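PDB 4NTD: thioredoxin reductase from Streptomyces clavuligerus, which is an FAD-dependent enzyme of the thioredoxin reductase family, linked to disulfide bond formation in the sulfur-containing natural product holomycin. Local coordinates for residues Arg186-Leu191 against Asp196-Phe201; Pro163-Tyr168 against Arg302-Ser307; Pro146-Val151 against Leu178-Gly183. One frame throughout, in Å; residues are numbered along the deposited sequence.

Interaction 1: residues Arg186-Leu191 against Asp196-Phe201. With GSH (glutathione), chain B.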
# COMPACT_ATOMS: atom_id res chain seq x y z
N ARG A 186 -23.38 -6.21 11.14
CA ARG A 186 -22.74 -5.98 9.84
C ARG A 186 -21.72 -7.08 9.52
O ARG A 186 -21.57 -7.48 8.37
CB ARG A 186 -22.08 -4.60 9.77
CG ARG A 186 -23.06 -3.45 9.64
CD ARG A 186 -22.38 -2.11 9.43
NE ARG A 186 -22.56 -1.58 8.07
CZ ARG A 186 -21.77 -1.82 7.03
NH1 ARG A 186 -20.69 -2.60 7.14
NH2 ARG A 186 -22.06 -1.28 5.85
N HIS A 187 -21.05 -7.59 10.55
CA HIS A 187 -20.06 -8.66 10.37
C HIS A 187 -20.72 -9.96 9.89
O HIS A 187 -20.18 -10.65 9.02
CB HIS A 187 -19.27 -8.90 11.66
CG HIS A 187 -17.84 -9.27 11.42
ND1 HIS A 187 -16.97 -8.47 10.71
CD2 HIS A 187 -17.12 -10.35 11.80
CE1 HIS A 187 -15.78 -9.04 10.67
NE2 HIS A 187 -15.84 -10.18 11.32
N ALA A 188 -21.87 -10.30 10.46
CA ALA A 188 -22.62 -11.48 10.03
C ALA A 188 -23.08 -11.35 8.57
O ALA A 188 -23.01 -12.31 7.80
CB ALA A 188 -23.82 -11.73 10.94
N LEU A 189 -23.55 -10.16 8.21
CA LEU A 189 -23.98 -9.89 6.84
C LEU A 189 -22.81 -10.00 5.86
O LEU A 189 -22.96 -10.52 4.76
CB LEU A 189 -24.64 -8.51 6.74
CG LEU A 189 -25.93 -8.33 7.55
CD1 LEU A 189 -26.34 -6.87 7.59
CD2 LEU A 189 -27.06 -9.20 7.00
N LEU A 190 -21.64 -9.52 6.28
CA LEU A 190 -20.41 -9.64 5.50
C LEU A 190 -20.01 -11.10 5.30
O LEU A 190 -19.67 -11.52 4.19
CB LEU A 190 -19.28 -8.85 6.17
CG LEU A 190 -17.86 -8.93 5.59
CD1 LEU A 190 -17.83 -8.49 4.13
CD2 LEU A 190 -16.93 -8.07 6.43
N LEU A 191 -20.07 -11.89 6.37
CA LEU A 191 -19.68 -13.30 6.32
C LEU A 191 -20.59 -14.17 5.44
O LEU A 191 -20.16 -15.23 4.97
CB LEU A 191 -19.58 -13.89 7.73
CG LEU A 191 -18.33 -13.46 8.50
CD1 LEU A 191 -18.51 -13.66 10.00
CD2 LEU A 191 -17.11 -14.22 8.00
N ASP A 196 -23.47 -19.87 3.22
CA ASP A 196 -24.92 -19.70 3.36
C ASP A 196 -25.40 -20.17 4.74
O ASP A 196 -26.59 -20.10 5.03
CB ASP A 196 -25.70 -20.36 2.22
CG ASP A 196 -25.57 -21.87 2.20
OD1 ASP A 196 -24.93 -22.44 3.10
OD2 ASP A 196 -26.10 -22.50 1.26
N ASP A 197 -24.46 -20.61 5.58
CA ASP A 197 -24.75 -21.06 6.94
C ASP A 197 -24.01 -20.17 7.94
O ASP A 197 -22.90 -20.47 8.38
CB ASP A 197 -24.31 -22.53 7.08
CG ASP A 197 -24.78 -23.18 8.39
OD1 ASP A 197 -25.35 -22.49 9.26
OD2 ASP A 197 -24.57 -24.40 8.53
N VAL A 198 -24.65 -19.05 8.29
CA VAL A 198 -24.10 -18.07 9.23
C VAL A 198 -25.15 -17.76 10.29
O VAL A 198 -26.28 -17.41 9.96
CB VAL A 198 -23.70 -16.76 8.51
CG1 VAL A 198 -23.13 -15.75 9.51
CG2 VAL A 198 -22.70 -17.03 7.40
N VAL A 199 -24.77 -17.90 11.56
CA VAL A 199 -25.67 -17.64 12.68
C VAL A 199 -25.12 -16.52 13.56
O VAL A 199 -23.93 -16.51 13.88
CB VAL A 199 -25.86 -18.91 13.54
CG1 VAL A 199 -26.55 -18.60 14.86
CG2 VAL A 199 -26.65 -19.95 12.76
N LEU A 200 -25.99 -15.60 13.96
CA LEU A 200 -25.64 -14.56 14.93
C LEU A 200 -26.12 -14.98 16.31
O LEU A 200 -27.32 -15.20 16.51
CB LEU A 200 -26.25 -13.21 14.55
CG LEU A 200 -26.06 -12.06 15.54
CD1 LEU A 200 -24.58 -11.72 15.71
CD2 LEU A 200 -26.84 -10.83 15.12
N PHE A 201 -25.19 -15.09 17.25
CA PHE A 201 -25.53 -15.29 18.66
C PHE A 201 -25.70 -13.90 19.26
O PHE A 201 -24.72 -13.20 19.52
CB PHE A 201 -24.43 -16.09 19.35
CG PHE A 201 -24.26 -17.48 18.79
CD1 PHE A 201 -25.02 -18.53 19.27
CD2 PHE A 201 -23.36 -17.72 17.76
CE1 PHE A 201 -24.88 -19.81 18.74
CE2 PHE A 201 -23.21 -18.99 17.23
CZ PHE A 201 -23.98 -20.04 17.72
N1 GSH B . -13.34 -2.53 8.86
CA1 GSH B . -14.63 -3.08 8.41
C1 GSH B . -15.67 -1.94 8.49
O11 GSH B . -16.19 -1.73 9.61
O12 GSH B . -15.93 -1.31 7.43
CB1 GSH B . -15.13 -4.17 9.33
CG1 GSH B . -15.34 -5.49 8.60
CD1 GSH B . -13.98 -6.05 8.19
OE1 GSH B . -13.58 -5.97 7.03
N2 GSH B . -13.37 -6.72 9.16
CA2 GSH B . -12.05 -7.33 9.01
C2 GSH B . -11.05 -6.28 9.26
O2 GSH B . -11.31 -5.18 9.76
CB2 GSH B . -11.63 -7.56 7.56
SG2 GSH B . -10.98 -9.19 7.00
N3 GSH B . -9.92 -6.65 8.70
CA3 GSH B . -8.85 -5.75 8.59
C3 GSH B . -7.54 -6.12 9.35
O31 GSH B . -7.38 -7.37 9.85
O32 GSH B . -6.58 -5.25 9.44
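In the beta-alpha-beta unit made of strand 175-178, helix 184-191 and strand 198-201, A188 and L191 of the helix lie one turn apart and both meet V198 of the next parallel strand. No hydrogen bond crosses the contact; methyls meet aliphatic carbons and carbonyl oxygens. V198 CG1 is shared between the two helix residues. It is anti to the backbone N (chi1 -180°), which carries V198 CG1 to A188, 4.3 Å from A188 CB and 3.8 Å from A188 O. The same V198 CG1 lies 4.4 Å from L191 CB, while V198 CG2 turns to the main chain of L191, 3.9 Å from L191 O. Further along the strand, A188 CA and L200 CA come within 6.5 Å. V177 of the first strand touches A188, L191 and L200 and so completes this buried layer.

The helix turns other side chains to glutathione. L190, with CG anti to its main-chain nitrogen (chi1 175°), places CD2 3.7 Å from GSH CG1. H187 meets the peptide with its ring edge: CE1 is 3.7 Å from GSH N2, and GSH CG1 lies in the ring plane. H187 NE2 is hydrogen-bonded to H161 O, and the H161 ring lies nearly parallel to that of H187; this fixes the turn of the imidazole at the pocket wall. At the dimer interface, R186 forms a salt bridge with D325 of the second subunit, and L189 packs on V328 of that subunit. A helix packed against two neighbouring parallel strands that it connects is the beta-alpha-beta crossover of Rossmann-type domains.

Interaction 2: residues Pro163-Tyr168 against Arg302-Ser307. With FAD (flavin-adenine dinucleotide), chain C.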
# COMPACT_ATOMS: atom_id res chain seq x y z
N PRO A 163 -12.71 -11.47 7.70
CA PRO A 163 -13.19 -12.31 6.60
C PRO A 163 -12.30 -12.33 5.35
O PRO A 163 -12.31 -13.31 4.62
CB PRO A 163 -14.56 -11.71 6.27
CG PRO A 163 -14.97 -11.00 7.51
CD PRO A 163 -13.70 -10.42 8.03
N TYR A 164 -11.55 -11.26 5.10
CA TYR A 164 -10.62 -11.25 3.97
C TYR A 164 -9.45 -12.19 4.23
O TYR A 164 -8.99 -12.89 3.32
CB TYR A 164 -10.15 -9.82 3.65
CG TYR A 164 -11.31 -8.94 3.26
CD1 TYR A 164 -11.98 -9.15 2.07
CD2 TYR A 164 -11.78 -7.94 4.11
CE1 TYR A 164 -13.07 -8.37 1.72
CE2 TYR A 164 -12.86 -7.16 3.77
CZ TYR A 164 -13.50 -7.38 2.57
OH TYR A 164 -14.58 -6.63 2.20
N CYS A 165 -9.00 -12.23 5.48
CA CYS A 165 -7.88 -13.08 5.88
C CYS A 165 -8.26 -14.56 5.91
O CYS A 165 -7.46 -15.41 5.52
CB CYS A 165 -7.38 -12.67 7.26
SG CYS A 165 -6.96 -10.92 7.42
N HIS A 166 -9.48 -14.86 6.36
CA HIS A 166 -9.88 -16.23 6.70
C HIS A 166 -11.09 -16.78 5.96
O HIS A 166 -11.30 -18.00 5.97
CB HIS A 166 -10.18 -16.30 8.19
CG HIS A 166 -9.08 -15.78 9.06
ND1 HIS A 166 -9.23 -14.69 9.88
CD2 HIS A 166 -7.80 -16.19 9.20
CE1 HIS A 166 -8.09 -14.46 10.51
NE2 HIS A 166 -7.21 -15.36 10.12
N GLY A 167 -11.89 -15.91 5.36
CA GLY A 167 -13.16 -16.30 4.76
C GLY A 167 -13.04 -17.43 3.76
O GLY A 167 -13.77 -18.42 3.84
N TYR A 168 -12.13 -17.29 2.81
CA TYR A 168 -11.97 -18.30 1.77
C TYR A 168 -11.72 -19.68 2.38
O TYR A 168 -12.30 -20.68 1.93
CB TYR A 168 -10.83 -17.95 0.82
CG TYR A 168 -10.71 -18.96 -0.29
CD1 TYR A 168 -11.50 -18.86 -1.43
CD2 TYR A 168 -9.84 -20.04 -0.18
CE1 TYR A 168 -11.41 -19.80 -2.44
CE2 TYR A 168 -9.75 -20.99 -1.19
CZ TYR A 168 -10.54 -20.86 -2.32
OH TYR A 168 -10.45 -21.79 -3.32
N ARG A 302 -8.21 -1.02 8.83
CA ARG A 302 -8.54 -1.80 7.65
C ARG A 302 -7.30 -2.25 6.86
O ARG A 302 -7.43 -2.97 5.87
CB ARG A 302 -9.46 -0.98 6.74
CG ARG A 302 -10.75 -0.53 7.41
CD ARG A 302 -11.36 0.70 6.75
NE ARG A 302 -10.97 1.94 7.41
CZ ARG A 302 -9.99 2.73 7.01
NH1 ARG A 302 -9.28 2.42 5.93
NH2 ARG A 302 -9.71 3.85 7.68
N ALA A 303 -6.11 -1.82 7.29
CA ALA A 303 -4.87 -2.10 6.55
C ALA A 303 -4.42 -3.55 6.71
O ALA A 303 -3.90 -3.94 7.76
CB ALA A 303 -3.77 -1.14 6.99
N LEU A 304 -4.62 -4.33 5.65
CA LEU A 304 -4.08 -5.69 5.58
C LEU A 304 -2.55 -5.60 5.40
O LEU A 304 -2.00 -4.51 5.27
CB LEU A 304 -4.75 -6.47 4.44
CG LEU A 304 -6.25 -6.72 4.67
CD1 LEU A 304 -6.98 -7.03 3.37
CD2 LEU A 304 -6.47 -7.84 5.68
N VAL A 305 -1.87 -6.74 5.42
CA VAL A 305 -0.40 -6.73 5.51
C VAL A 305 0.23 -6.00 4.32
O VAL A 305 1.11 -5.16 4.51
CB VAL A 305 0.18 -8.16 5.64
CG1 VAL A 305 1.71 -8.13 5.63
CG2 VAL A 305 -0.29 -8.81 6.94
N VAL A 306 -0.23 -6.30 3.11
CA VAL A 306 0.35 -5.67 1.92
C VAL A 306 0.06 -4.17 1.87
O VAL A 306 0.87 -3.39 1.36
CB VAL A 306 -0.10 -6.38 0.61
CG1 VAL A 306 -1.56 -6.09 0.28
CG2 VAL A 306 0.81 -6.00 -0.55
N SER A 307 -1.08 -3.75 2.42
CA SER A 307 -1.40 -2.31 2.51
C SER A 307 -0.50 -1.60 3.52
O SER A 307 -0.10 -0.45 3.32
CB SER A 307 -2.87 -2.09 2.86
OG SER A 307 -3.72 -2.52 1.81
PA FAD C . 2.09 -5.35 13.06
O1A FAD C . 2.32 -6.39 11.99
O2A FAD C . 1.17 -5.70 14.20
O5B FAD C . 3.52 -4.96 13.67
C5B FAD C . 3.62 -3.98 14.70
C4B FAD C . 4.92 -4.23 15.45
O4B FAD C . 5.17 -3.13 16.33
C3B FAD C . 4.87 -5.48 16.32
O3B FAD C . 5.92 -6.39 15.95
C2B FAD C . 5.04 -4.98 17.74
O2B FAD C . 5.82 -5.87 18.55
C1B FAD C . 5.73 -3.64 17.54
N9A FAD C . 5.54 -2.64 18.61
C8A FAD C . 4.38 -2.17 19.10
N7A FAD C . 4.60 -1.23 20.05
C5A FAD C . 5.93 -1.09 20.18
C6A FAD C . 6.84 -0.27 20.99
N6A FAD C . 6.35 0.61 21.90
N1A FAD C . 8.18 -0.42 20.81
C2A FAD C . 8.68 -1.29 19.91
N3A FAD C . 7.90 -2.07 19.13
C4A FAD C . 6.55 -2.01 19.22
N1 FAD C . -3.60 -9.62 7.16
C2 FAD C . -3.37 -10.14 5.93
O2 FAD C . -3.05 -9.36 5.01
N3 FAD C . -3.49 -11.46 5.67
C4 FAD C . -3.82 -12.35 6.63
O4 FAD C . -3.93 -13.56 6.36
C4X FAD C . -4.07 -11.86 8.00
N5 FAD C . -4.42 -12.67 9.03
C5X FAD C . -4.65 -12.17 10.27
C6 FAD C . -5.00 -13.03 11.30
C7 FAD C . -5.24 -12.54 12.59
C7M FAD C . -5.63 -13.50 13.69
C8 FAD C . -5.12 -11.09 12.86
C8M FAD C . -5.39 -10.54 14.24
C9 FAD C . -4.77 -10.22 11.83
C9A FAD C . -4.53 -10.70 10.54
N10 FAD C . -4.17 -9.84 9.47
C10 FAD C . -3.94 -10.40 8.21
C1' FAD C . -4.01 -8.39 9.63
C2' FAD C . -2.55 -8.08 9.99
O2' FAD C . -2.31 -8.47 11.35
C3' FAD C . -2.22 -6.60 9.82
O3' FAD C . -2.53 -6.20 8.48
C4' FAD C . -0.75 -6.28 10.09
O4' FAD C . -0.31 -6.87 11.31
C5' FAD C . -0.52 -4.78 10.17
O5' FAD C . 0.88 -4.53 10.04
P FAD C . 1.62 -3.40 10.92
O1P FAD C . 0.75 -2.17 10.95
O2P FAD C . 3.04 -3.32 10.44
O3P FAD C . 1.56 -3.96 12.44
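L304, at the N-cap of helix 305-338, meets the second cysteine of the Cys-Pro-Tyr-Cys redox motif: its CD2 lies 3.6 Å from C165 SG. The other methyl, L304 CD1, rests 4.2 Å from Y164 CB. These apolar contacts close a buried seam beside the flavin. The hydroxyl of Y164 turns out of it, hydrogen-bonded to N320 of the second subunit.

Packing on the isoalloxazine comes from both faces. C165, disulfide-bonded to C162, stands over one face; with SG anti to the carbonyl carbon (chi1 -54°), the sulfur comes 3.1 Å from FAD C4X, the close approach expected where electrons pass between a dithiol/disulfide pair and a flavin. L304 CD2 lies on the same face, near FAD N1. Across the ring system, V305 CG2 presses from the other face, 3.4 Å from FAD N1. H166 reaches the benzenoid part of the flavin, its NE2 3.4 Å from FAD C6, which lies at the edge of the imidazole; C165 CB sits over the centre of one face of that same imidazole.

The polar grip is made by the main chain of 302-307. V305 N, in the first turn of helix 305-338, donates to FAD O2 over 2.9 Å, nearly straight at 169°. This helix start would probably stabilise negative charge gathering at the N1-C2-O2 end of a reduced flavin. On the ribityl chain, the hydroxyl FAD O3' donates to A303 O over 2.7 Å.

Interaction 3: residues Pro146-Val151 against Leu178-Gly183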
# COMPACT_ATOMS: atom_id res chain seq x y z
N PRO A 146 -13.58 -10.51 23.62
CA PRO A 146 -14.57 -10.69 24.68
C PRO A 146 -14.14 -11.74 25.70
O PRO A 146 -13.55 -12.76 25.34
CB PRO A 146 -15.83 -11.14 23.93
CG PRO A 146 -15.36 -11.64 22.61
CD PRO A 146 -14.08 -10.92 22.30
N ASP A 147 -14.43 -11.47 26.98
CA ASP A 147 -14.03 -12.36 28.06
C ASP A 147 -15.01 -13.53 28.18
O ASP A 147 -15.85 -13.57 29.08
CB ASP A 147 -13.93 -11.57 29.38
CG ASP A 147 -13.30 -12.38 30.51
OD1 ASP A 147 -12.60 -13.37 30.24
OD2 ASP A 147 -13.51 -12.00 31.68
N ILE A 148 -14.89 -14.47 27.25
CA ILE A 148 -15.71 -15.67 27.20
C ILE A 148 -14.76 -16.87 27.14
O ILE A 148 -13.84 -16.87 26.32
CB ILE A 148 -16.63 -15.67 25.97
CG1 ILE A 148 -17.68 -14.56 26.10
CG2 ILE A 148 -17.31 -17.03 25.79
CD1 ILE A 148 -18.44 -14.26 24.82
N PRO A 149 -14.96 -17.88 28.00
CA PRO A 149 -14.08 -19.05 27.99
C PRO A 149 -13.91 -19.68 26.61
O PRO A 149 -14.90 -19.92 25.91
CB PRO A 149 -14.77 -20.02 28.95
CG PRO A 149 -15.50 -19.15 29.90
CD PRO A 149 -15.95 -17.95 29.10
N GLY A 150 -12.66 -19.93 26.22
CA GLY A 150 -12.34 -20.51 24.92
C GLY A 150 -11.85 -19.50 23.89
O GLY A 150 -11.12 -19.86 22.98
N VAL A 151 -12.25 -18.24 24.04
CA VAL A 151 -11.94 -17.21 23.04
C VAL A 151 -10.44 -16.97 22.90
O VAL A 151 -9.91 -16.97 21.78
CB VAL A 151 -12.68 -15.88 23.35
CG1 VAL A 151 -12.14 -14.73 22.52
CG2 VAL A 151 -14.18 -16.05 23.11
N LEU A 178 -20.43 -13.85 17.33
CA LEU A 178 -20.83 -13.49 18.69
C LEU A 178 -21.25 -12.03 18.76
O LEU A 178 -20.56 -11.16 18.23
CB LEU A 178 -19.70 -13.75 19.69
CG LEU A 178 -19.07 -15.14 19.69
CD1 LEU A 178 -18.05 -15.24 20.82
CD2 LEU A 178 -20.12 -16.23 19.83
N GLY A 179 -22.37 -11.76 19.42
CA GLY A 179 -22.88 -10.39 19.56
C GLY A 179 -22.21 -9.63 20.70
O GLY A 179 -22.88 -9.19 21.64
N THR A 180 -20.90 -9.47 20.60
CA THR A 180 -20.09 -8.85 21.65
C THR A 180 -19.63 -7.44 21.28
O THR A 180 -18.89 -6.80 22.04
CB THR A 180 -18.85 -9.72 21.94
OG1 THR A 180 -18.12 -9.94 20.73
CG2 THR A 180 -19.26 -11.06 22.54
N SER A 181 -20.07 -6.95 20.12
CA SER A 181 -19.67 -5.64 19.61
C SER A 181 -20.81 -5.03 18.79
O SER A 181 -21.61 -5.77 18.21
CB SER A 181 -18.43 -5.80 18.72
OG SER A 181 -18.27 -4.71 17.83
N PRO A 182 -20.89 -3.68 18.74
CA PRO A 182 -21.88 -3.04 17.87
C PRO A 182 -21.73 -3.37 16.38
O PRO A 182 -22.67 -3.18 15.62
CB PRO A 182 -21.65 -1.54 18.10
CG PRO A 182 -20.94 -1.45 19.40
CD PRO A 182 -20.13 -2.70 19.53
N GLY A 183 -20.55 -3.85 15.98
CA GLY A 183 -20.31 -4.23 14.59
C GLY A 183 -20.72 -5.65 14.22
O GLY A 183 -20.58 -6.05 13.06
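The ring of P146 and the side chain of T180 cross at about a right angle, with P146 CB 3.7 Å from T180 CG2 and P146 CG equally far, 3.7 Å, from T180 OG1. Both branches of the threonine meet CB and CG of the proline. The T180 torsion explains this: OG1 stands between the backbone N and the carbonyl carbon (chi1 55°), and CG2 swings out anti to the carbonyl carbon. I148 meets the same methyl beside P146. Its chain is extended beyond CB, and CD1 arrives tip to tip with T180 CG2 at 4.0 Å and with L178 CD1 at 4.1 Å. Replacing T180 by a glycine removes the methyl shared by P146 and I148, and would probably open a gap between the two loops.

Residues 178-183 follow strand 175-178 of the parallel sheet, the strand that leads into helix 184-191, where nucleotide-binding domains of this kind commonly carry their glycine-rich loop. Here the segment bends in an inverse gamma turn centred on G179, then S181 OG accepts from G183 N (3.1 Å, 164°) and so caps the way into helix 184-191. The facing segment bends comparably: an inverse gamma turn at D147 runs into a type II turn from I148 to V151, closed by V151 N donating to I148 O at 3.1 Å. G150 in that turn has a positive phi of 102°, at which a CB would strike the preceding carbonyl oxygen. V151 packs on L230 of strand 227-233, and L178 touches V255.

Overall arrangement
Along the chain, interaction 3 closes before interaction 1 opens, and interaction 1 falls within the span joined by interaction 2, whose segments alternate with those of interaction 3. Segment 178-183 of interaction 3 joins strand 175-178 to helix 184-191 of the unit that holds interaction 1; the two centres are about 14 Å apart, and F201 O and G179 N probably hydrogen-bond. Interaction 1 reaches the redox site through P163, which packs against H187, L190 and L191, although the centres of interactions 1 and 2 are about 17 Å apart. Interactions 2 and 3 do not touch. Glutathione lies where contacts 1 and 2 meet, bordered by helix 184-191, helix 163-166, loop 302-303 and H321 of the second subunit.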